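Local coordinates for Lin1840 protein (Listeria innocua serovar 6a, PDB 4ZOC) that probably hydrolyses terminal, non-reducing beta-D-glucosyl residues as a family 3 beta-glucosidase taking part in beta-1,2-glucan breakdown, at residues G202-T207 against G471-S476; L477-L482 against Q556-I561; V234-N239 against I268-A273. The protein carries 2 engineered substitutions. One frame throughout, in Å; residues are numbered along the deposited sequence.

Contact 1: residues G202-T207 against G471-S476. With BGC (beta-D-glucopyranose), chain G.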
loop_
_atom_site.group_PDB
_atom_site.type_symbol
_atom_site.label_atom_id
_atom_site.label_comp_id
_atom_site.label_asym_id
_atom_site.label_seq_id
_atom_site.Cartn_x
_atom_site.Cartn_y
_atom_site.Cartn_z
ATOM N N GLY A 202 3.324 1.475 -6.545
ATOM C CA GLY A 202 4.239 1.035 -7.563
ATOM C C GLY A 202 4.810 2.174 -8.416
ATOM O O GLY A 202 5.488 1.942 -9.348
ATOM N N LEU A 203 4.529 3.429 -8.024
ATOM C CA LEU A 203 4.789 4.576 -8.866
ATOM C C LEU A 203 6.242 5.074 -8.629
ATOM O O LEU A 203 6.677 5.259 -7.519
ATOM C CB LEU A 203 3.734 5.685 -8.533
ATOM C CG LEU A 203 3.892 7.018 -9.195
ATOM C CD1 LEU A 203 3.910 6.875 -10.729
ATOM C CD2 LEU A 203 2.771 7.975 -8.723
ATOM N N GLU A 204 7.005 5.221 -9.690
ATOM C CA GLU A 204 8.410 5.598 -9.517
ATOM C C GLU A 204 8.605 6.859 -8.726
ATOM O O GLU A 204 7.911 7.861 -8.870
ATOM C CB GLU A 204 9.109 5.704 -10.879
ATOM C CG GLU A 204 10.564 5.789 -10.771
ATOM C CD GLU A 204 11.129 4.570 -10.130
ATOM O OE1 GLU A 204 11.336 3.517 -10.805
ATOM O OE2 GLU A 204 11.369 4.566 -8.866
ATOM N N TYR A 205 9.580 6.794 -7.823
ATOM C CA TYR A 205 10.018 7.902 -6.933
ATOM C C TYR A 205 9.013 8.260 -5.911
ATOM O O TYR A 205 9.233 9.258 -5.193
ATOM C CB TYR A 205 10.454 9.165 -7.705
ATOM C CG TYR A 205 11.275 8.915 -8.971
ATOM C CD1 TYR A 205 12.538 8.364 -8.900
ATOM C CD2 TYR A 205 10.763 9.214 -10.195
ATOM C CE1 TYR A 205 13.274 8.132 -10.046
ATOM C CE2 TYR A 205 11.466 8.948 -11.377
ATOM C CZ TYR A 205 12.740 8.454 -11.264
ATOM O OH TYR A 205 13.538 8.214 -12.326
ATOM N N ASN A 206 7.879 7.561 -5.870
ATOM C CA ASN A 206 6.758 7.993 -5.037
ATOM C C ASN A 206 6.985 7.730 -3.530
ATOM O O ASN A 206 7.919 7.003 -3.135
ATOM C CB ASN A 206 5.466 7.304 -5.488
ATOM C CG ASN A 206 4.214 8.008 -5.037
ATOM O OD1 ASN A 206 4.204 9.212 -4.695
ATOM N ND2 ASN A 206 3.121 7.256 -5.028
ATOM N N THR A 207 6.158 8.395 -2.723
ATOM C CA THR A 207 6.139 8.273 -1.270
ATOM C C THR A 207 6.309 6.835 -0.737
ATOM O O THR A 207 5.727 5.874 -1.218
ATOM C CB THR A 207 4.782 8.804 -0.793
ATOM O OG1 THR A 207 4.626 10.152 -1.216
ATOM C CG2 THR A 207 4.600 8.714 0.717
ATOM N N GLY A 471 10.143 -1.936 -17.783
ATOM C CA GLY A 471 10.608 -2.023 -16.418
ATOM C C GLY A 471 11.888 -1.229 -16.273
ATOM O O GLY A 471 12.223 -0.379 -17.103
ATOM N N GLY A 472 12.589 -1.507 -15.204
ATOM C CA GLY A 472 13.725 -0.697 -14.816
ATOM C C GLY A 472 13.294 0.634 -14.218
ATOM O O GLY A 472 12.149 0.822 -13.811
ATOM N N GLU A 473 14.245 1.560 -14.067
ATOM C CA GLU A 473 13.893 2.826 -13.497
ATOM C C GLU A 473 12.810 3.615 -14.324
ATOM O O GLU A 473 12.929 3.766 -15.538
ATOM C CB GLU A 473 15.124 3.685 -13.282
ATOM C CG GLU A 473 14.828 5.076 -12.668
ATOM C CD GLU A 473 16.087 5.951 -12.514
ATOM O OE1 GLU A 473 17.229 5.411 -12.762
ATOM O OE2 GLU A 473 15.958 7.163 -12.173
ATOM N N ALA A 474 11.763 4.100 -13.633
ATOM C CA ALA A 474 10.701 4.896 -14.268
ATOM C C ALA A 474 9.956 4.096 -15.334
ATOM O O ALA A 474 9.449 4.648 -16.339
ATOM C CB ALA A 474 11.227 6.231 -14.803
ATOM N N GLY A 475 9.860 2.809 -15.072
ATOM C CA GLY A 475 9.062 1.853 -15.837
ATOM C C GLY A 475 7.964 1.232 -14.964
ATOM O O GLY A 475 7.939 0.036 -14.743
ATOM N N SER A 476 7.099 2.059 -14.404
ATOM C CA SER A 476 6.022 1.587 -13.561
ATOM C C SER A 476 4.827 1.236 -14.430
ATOM O O SER A 476 4.393 2.099 -15.276
ATOM C CB SER A 476 5.606 2.714 -12.588
ATOM O OG SER A 476 6.582 2.914 -11.555
HETATM C C2 BGC G . 18.919 10.373 -16.022
HETATM C C3 BGC G . 18.422 10.344 -14.537
HETATM C C4 BGC G . 18.454 8.901 -13.910
HETATM C C5 BGC G . 19.866 8.338 -14.187
HETATM C C6 BGC G . 19.949 6.964 -13.604
HETATM C C1 BGC G . 20.290 9.800 -16.047
HETATM O O1 BGC G . 20.848 9.875 -17.382
HETATM O O2 BGC G . 18.943 11.697 -16.545
HETATM O O3 BGC G . 17.099 10.917 -14.467
HETATM O O4 BGC G . 18.060 8.867 -12.487
HETATM O O5 BGC G . 20.234 8.452 -15.600
HETATM O O6 BGC G . 19.061 6.131 -14.345
HETATM O O HOH W 1 9.247 2.041 -12.040
#
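Glu473 meets Tyr205 where the two loops come together beside the bound beta-D-glucopyranose. Its chain runs out straight, CG anti to the backbone N (chi1 180°), and the carboxylate stands almost perpendicular to the Tyr205 ring, with OE2 at the ring's edge. The anti lone pair of OE2 takes the hydrogen bond from Tyr205 OH at 2.6 Å. The sugar donates twice, O4 to Glu473 OE2 at 2.7 Å and O6 to Glu473 OE1 at 2.5 Å, which makes Tyr205 a second-shell partner, consistent with its steadying the carboxylate's rotation. Next, Ala474 sends its N-H nearly straight (172°) to Glu204 OE1, 2.9 Å away and met on the anti side. Glu204 CG, placed by chi1 of -168°, lies over the centre of the Tyr205 ring, and the bend at chi2 turns the carboxylate toward Ala474 N. At Ser476, OG donates a hydrogen bond to Gly202 O at 2.6 Å, in the carbonyl plane, and accepts a weak one from Glu204 N; a water donates to both Ser476 OG and Glu204 OE1. The site thus joins the loop between strand 187-193 and helix 212-219 to the loop between strand 459-465 and helix 484-494.

Contact 2: residues L477-L482 against Q556-I561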
loop_
_atom_site.group_PDB
_atom_site.type_symbol
_atom_site.label_atom_id
_atom_site.label_comp_id
_atom_site.label_asym_id
_atom_site.label_seq_id
_atom_site.Cartn_x
_atom_site.Cartn_y
_atom_site.Cartn_z
ATOM N N LEU A 477 4.197 0.113 -14.086
ATOM C CA LEU A 477 2.983 -0.314 -14.723
ATOM C C LEU A 477 1.890 -0.426 -13.724
ATOM O O LEU A 477 1.993 -1.232 -12.797
ATOM C CB LEU A 477 3.111 -1.662 -15.389
ATOM C CG LEU A 477 3.869 -1.908 -16.611
ATOM C CD1 LEU A 477 3.679 -3.379 -17.053
ATOM C CD2 LEU A 477 3.322 -0.932 -17.646
ATOM N N ALA A 478 0.816 0.318 -13.905
ATOM C CA ALA A 478 -0.312 0.153 -12.993
ATOM C C ALA A 478 -0.998 -1.171 -13.071
ATOM O O ALA A 478 -1.407 -1.708 -12.009
ATOM C CB ALA A 478 -1.309 1.280 -13.173
ATOM N N THR A 479 -1.017 -1.801 -14.245
ATOM C CA THR A 479 -1.574 -3.145 -14.389
ATOM C C THR A 479 -0.469 -4.079 -14.841
ATOM O O THR A 479 0.206 -3.868 -15.880
ATOM C CB THR A 479 -2.711 -3.147 -15.412
ATOM O OG1 THR A 479 -3.705 -2.182 -14.992
ATOM C CG2 THR A 479 -3.299 -4.488 -15.607
ATOM N N ILE A 480 -0.202 -5.086 -14.017
ATOM C CA ILE A 480 0.946 -5.955 -14.259
ATOM C C ILE A 480 0.579 -7.127 -15.201
ATOM O O ILE A 480 0.604 -8.331 -14.810
ATOM C CB ILE A 480 1.565 -6.474 -12.930
ATOM C CG1 ILE A 480 0.521 -7.119 -12.039
ATOM C CG2 ILE A 480 2.219 -5.308 -12.207
ATOM C CD1 ILE A 480 1.103 -8.260 -11.240
ATOM N N ARG A 481 0.302 -6.733 -16.432
ATOM C CA ARG A 481 -0.082 -7.613 -17.515
ATOM C C ARG A 481 0.795 -7.349 -18.727
ATOM O O ARG A 481 1.305 -6.261 -18.895
ATOM C CB ARG A 481 -1.566 -7.420 -17.851
ATOM C CG ARG A 481 -2.515 -8.022 -16.861
ATOM C CD ARG A 481 -3.924 -7.756 -17.297
ATOM N NE ARG A 481 -4.339 -8.496 -18.481
ATOM C CZ ARG A 481 -4.830 -9.730 -18.449
ATOM N NH1 ARG A 481 -4.836 -10.418 -17.335
ATOM N NH2 ARG A 481 -5.212 -10.325 -19.578
ATOM N N LEU A 482 1.003 -8.392 -19.538
ATOM C CA LEU A 482 1.554 -8.222 -20.843
ATOM C C LEU A 482 0.540 -7.508 -21.688
ATOM O O LEU A 482 -0.641 -7.365 -21.277
ATOM C CB LEU A 482 1.801 -9.620 -21.471
ATOM C CG LEU A 482 2.824 -10.585 -20.906
ATOM C CD1 LEU A 482 2.732 -11.891 -21.578
ATOM C CD2 LEU A 482 4.186 -10.025 -21.111
ATOM N N GLN A 556 -2.469 -13.135 -8.081
ATOM C CA GLN A 556 -3.706 -13.515 -8.779
ATOM C C GLN A 556 -4.121 -12.473 -9.795
ATOM O O GLN A 556 -4.499 -12.799 -10.914
ATOM C CB GLN A 556 -4.884 -13.741 -7.808
ATOM C CG GLN A 556 -4.762 -14.867 -6.792
ATOM C CD GLN A 556 -4.964 -16.256 -7.443
ATOM O OE1 GLN A 556 -5.587 -16.430 -8.520
ATOM N NE2 GLN A 556 -4.527 -17.256 -6.727
ATOM N N THR A 557 -4.099 -11.213 -9.387
ATOM C CA THR A 557 -4.454 -10.066 -10.200
ATOM C C THR A 557 -3.792 -8.838 -9.563
ATOM O O THR A 557 -3.355 -8.905 -8.396
ATOM C CB THR A 557 -5.984 -9.875 -10.239
ATOM O OG1 THR A 557 -6.366 -8.915 -11.222
ATOM C CG2 THR A 557 -6.534 -9.554 -8.845
ATOM N N THR A 558 -3.698 -7.735 -10.301
ATOM C CA THR A 558 -3.037 -6.504 -9.873
ATOM C C THR A 558 -3.538 -6.056 -8.488
ATOM O O THR A 558 -2.769 -5.639 -7.625
ATOM C CB THR A 558 -3.290 -5.384 -10.959
ATOM O OG1 THR A 558 -2.546 -5.758 -12.151
ATOM C CG2 THR A 558 -2.806 -4.091 -10.480
ATOM N N GLY A 559 -4.852 -6.131 -8.300
ATOM C CA GLY A 559 -5.451 -5.698 -7.055
ATOM C C GLY A 559 -5.199 -6.561 -5.826
ATOM O O GLY A 559 -5.577 -6.140 -4.733
ATOM N N GLN A 560 -4.534 -7.676 -5.954
ATOM C CA GLN A 560 -4.063 -8.442 -4.813
ATOM C C GLN A 560 -2.800 -7.812 -4.167
ATOM O O GLN A 560 -2.368 -8.183 -3.088
ATOM C CB GLN A 560 -3.779 -9.877 -5.248
ATOM C CG GLN A 560 -3.740 -10.837 -4.036
ATOM C CD GLN A 560 -3.426 -12.285 -4.420
ATOM O OE1 GLN A 560 -2.577 -12.559 -5.289
ATOM N NE2 GLN A 560 -4.205 -13.218 -3.865
ATOM N N ILE A 561 -2.151 -6.916 -4.877
ATOM C CA ILE A 561 -0.891 -6.299 -4.420
ATOM C C ILE A 561 -1.073 -5.375 -3.190
ATOM O O ILE A 561 -1.977 -4.518 -3.190
ATOM C CB ILE A 561 -0.239 -5.536 -5.571
ATOM C CG1 ILE A 561 0.188 -6.495 -6.687
ATOM C CG2 ILE A 561 0.971 -4.767 -5.041
ATOM C CD1 ILE A 561 0.620 -5.758 -7.947
#
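Ile480, the centre of an inverse gamma turn, gives its backbone N-H to Thr558 OG1 at the start of a short 3-10 segment, 558-560. The turn and the 3-10 segment belong to two loops of the family 3 C-terminal region. The bond is 3.1 Å from Ile480 N to Thr558 OG1, with an angle of 158° at the hydrogen. Thr558 fits closely here because its two branches work in different directions. With OG1 beside its own backbone N (chi1 -69°), the hydroxyl faces Ile480, while CG2 lies against Ala478 O at 3.2 Å. That carbonyl oxygen is buried without a polar partner in the model, with the Thr558 methyl against it. The same hydroxyl is also hydrogen-bonded to Glu511, its strongest polar partner, and Glu511 forms a salt bridge with Arg481 as well.

On the Thr479 flank the fit is looser: its side chain crosses Thr558 at about a right angle, and its CA comes to 3.6 Å from Thr558 OG1 and its CG2 to 3.8 Å. Thr479 is partly exposed, and the second subunit closes in on this flank: Asp589 of that subunit accepts from the backbone N-H groups of Ala478 and Thr479. On the isoleucine side there is one light apolar touch, Ile480 and Ile561 reaching toward each other tip to tip, CD1 to CD1 at 4.2 Å. Back on the tight side, the Ile480 and Thr558 side chains run antiparallel past one another, Ile480 CG1 lying 3.4 Å from Thr558 OG1.

Contact 3: residues V234-N239 against I268-A273. Engineered in segment 268-273: Ala270 (natural residue Asp). With BGC (beta-D-glucopyranose), chain G.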
loop_
_atom_site.group_PDB
_atom_site.type_symbol
_atom_site.label_atom_id
_atom_site.label_comp_id
_atom_site.label_asym_id
_atom_site.label_seq_id
_atom_site.Cartn_x
_atom_site.Cartn_y
_atom_site.Cartn_z
ATOM N N VAL A 234 27.863 3.453 0.051
ATOM C CA VAL A 234 26.417 3.398 0.096
ATOM C C VAL A 234 25.875 4.538 -0.735
ATOM O O VAL A 234 26.448 5.629 -0.746
ATOM C CB VAL A 234 25.919 3.470 1.541
ATOM C CG1 VAL A 234 24.383 3.517 1.625
ATOM C CG2 VAL A 234 26.415 2.270 2.287
ATOM N N MET A 235 24.740 4.330 -1.404
ATOM C CA MET A 235 24.114 5.386 -2.196
ATOM C C MET A 235 22.750 5.720 -1.590
ATOM O O MET A 235 22.040 4.806 -1.129
ATOM C CB MET A 235 23.901 4.924 -3.669
ATOM C CG MET A 235 23.145 5.905 -4.544
ATOM S SD MET A 235 22.676 5.267 -6.150
ATOM C CE MET A 235 24.303 5.065 -6.895
ATOM N N THR A 236 22.405 7.011 -1.542
ATOM C CA THR A 236 21.072 7.436 -0.989
ATOM C C THR A 236 19.895 7.028 -1.886
ATOM O O THR A 236 20.117 6.663 -3.054
ATOM C CB THR A 236 21.027 8.954 -0.792
ATOM O OG1 THR A 236 20.896 9.640 -2.064
ATOM C CG2 THR A 236 22.228 9.417 0.060
ATOM N N ALA A 237 18.663 7.072 -1.323
ATOM C CA ALA A 237 17.471 6.766 -2.110
ATOM C C ALA A 237 16.738 8.063 -2.532
ATOM O O ALA A 237 16.836 9.092 -1.885
ATOM C CB ALA A 237 16.521 5.901 -1.251
ATOM N N PHE A 238 15.947 7.950 -3.600
ATOM C CA PHE A 238 15.103 9.028 -4.025
ATOM C C PHE A 238 13.927 9.378 -3.136
ATOM O O PHE A 238 13.441 10.547 -3.162
ATOM C CB PHE A 238 14.562 8.740 -5.398
ATOM C CG PHE A 238 15.590 8.755 -6.476
ATOM C CD1 PHE A 238 16.294 9.934 -6.754
ATOM C CD2 PHE A 238 15.839 7.628 -7.226
ATOM C CE1 PHE A 238 17.194 9.977 -7.786
ATOM C CE2 PHE A 238 16.759 7.680 -8.283
ATOM C CZ PHE A 238 17.453 8.826 -8.528
ATOM N N ASN A 239 13.471 8.385 -2.379
ATOM C CA ASN A 239 12.188 8.513 -1.628
ATOM C C ASN A 239 12.356 9.219 -0.330
ATOM O O ASN A 239 13.455 9.223 0.250
ATOM C CB ASN A 239 11.559 7.157 -1.333
ATOM C CG ASN A 239 12.555 6.158 -0.725
ATOM O OD1 ASN A 239 13.488 5.709 -1.405
ATOM N ND2 ASN A 239 12.402 5.856 0.554
ATOM N N ILE A 268 27.224 8.421 -1.392
ATOM C CA ILE A 268 26.981 9.130 -2.665
ATOM C C ILE A 268 25.482 9.273 -2.862
ATOM O O ILE A 268 24.691 8.379 -2.497
ATOM C CB ILE A 268 27.656 8.325 -3.881
ATOM C CG1 ILE A 268 27.531 9.128 -5.201
ATOM C CG2 ILE A 268 27.070 6.914 -4.011
ATOM C CD1 ILE A 268 28.151 8.406 -6.453
ATOM N N SER A 269 25.069 10.406 -3.381
ATOM C CA SER A 269 23.692 10.602 -3.751
ATOM C C SER A 269 23.304 9.777 -4.916
ATOM O O SER A 269 24.101 9.542 -5.820
ATOM C CB SER A 269 23.389 12.089 -4.044
ATOM O OG SER A 269 23.798 12.527 -5.355
ATOM N N ALA A 270 22.033 9.348 -4.950
ATOM C CA ALA A 270 21.437 8.952 -6.203
ATOM C C ALA A 270 21.458 10.165 -7.170
ATOM O O ALA A 270 21.683 11.347 -6.727
ATOM C CB ALA A 270 20.041 8.395 -5.981
ATOM N N TRP A 271 21.197 9.936 -8.479
ATOM C CA TRP A 271 21.335 10.979 -9.468
ATOM C C TRP A 271 20.417 12.166 -9.201
ATOM O O TRP A 271 19.223 12.032 -9.190
ATOM C CB TRP A 271 21.099 10.468 -10.857
ATOM C CG TRP A 271 21.319 11.461 -11.996
ATOM C CD1 TRP A 271 20.598 12.582 -12.252
ATOM C CD2 TRP A 271 22.291 11.372 -13.039
ATOM N NE1 TRP A 271 21.028 13.188 -13.387
ATOM C CE2 TRP A 271 22.064 12.457 -13.906
ATOM C CE3 TRP A 271 23.226 10.416 -13.400
ATOM C CZ2 TRP A 271 22.821 12.663 -15.067
ATOM C CZ3 TRP A 271 24.010 10.643 -14.518
ATOM C CH2 TRP A 271 23.773 11.727 -15.361
ATOM N N GLY A 272 21.045 13.341 -9.004
ATOM C CA GLY A 272 20.360 14.554 -8.730
ATOM C C GLY A 272 19.601 14.609 -7.395
ATOM O O GLY A 272 18.913 15.610 -7.158
ATOM N N ALA A 273 19.730 13.606 -6.501
ATOM C CA ALA A 273 18.859 13.525 -5.361
ATOM C C ALA A 273 19.149 14.657 -4.359
ATOM O O ALA A 273 18.299 15.012 -3.510
ATOM C CB ALA A 273 19.054 12.183 -4.667
HETATM C C2 BGC G . 18.919 10.373 -16.022
HETATM C C3 BGC G . 18.422 10.344 -14.537
HETATM C C4 BGC G . 18.454 8.901 -13.910
HETATM C C5 BGC G . 19.866 8.338 -14.187
HETATM C C6 BGC G . 19.949 6.964 -13.604
HETATM C C1 BGC G . 20.290 9.800 -16.047
HETATM O O1 BGC G . 20.848 9.875 -17.382
HETATM O O2 BGC G . 18.943 11.697 -16.545
HETATM O O3 BGC G . 17.099 10.917 -14.467
HETATM O O4 BGC G . 18.060 8.867 -12.487
HETATM O O5 BGC G . 20.234 8.452 -15.600
HETATM O O6 BGC G . 19.061 6.131 -14.345
#
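Met235 and Ile268 pair as neighbours in parallel strands of the TIM barrel. Backbone bonds make the ladder: Ile268 N donates to Val234 O at 3.0 Å, and Thr236 N to Ile268 O at 2.8 Å. Where the strand pairing stops, a side chain takes over, Thr236 OG1 accepting from Ala270 N at 3.1 Å. Chi1 of 74° sets that hydroxyl between the backbone N and the carbonyl carbon, facing the 268-273 loop, and it is also hydrogen-bonded to Thr247. Within the type II turn Ala270-Ala273, Ala270 O accepts from Ser269 OG and Ala273 N, which approach from opposite faces of its plane.

Contacts round the Phe238 ring and Met235 come next. Ala270, an engineered replacement for aspartate, puts CB over one face of the Phe238 ring, 3.9 Å from the centroid, a CH-pi contact, while Trp271 O lies at the ring's edge, 3.2 Å from Phe238 CE1. Met235 SD approaches Ala270 CB at 4.1 Å.

Sugar stacking is the third kind: the glucopyranose lies over one face of the Trp271 indole, with C1 above its centre. The two bonds to Ala270 O shape the turn from within, and Ala270 N to Thr236 OG1 moors it to the strand, an arrangement consistent with presenting Trp271 to the glucose.

Overall arrangement
Contact 3 lies between two adjacent strands of the parallel barrel sheet, 233-236 and 266-268, and is nested within the chain loop that contact 1 closes. Contact 2 follows in series, its 477-482 segment following directly on 471-476 of contact 1. Contacts 1 and 3 have centres about 15 Å apart and meet directly, Tyr205 packing edge-to-face on Phe238; both reach the same glucose, so barrel and C-terminal region build one pocket. Contact 2, about 14 Å from contact 1 and 28 Å from contact 3 between centres, lies wholly in the C-terminal region. All three touch the second subunit, whose Arg572 also binds the sugar, tying the pocket to the dimer.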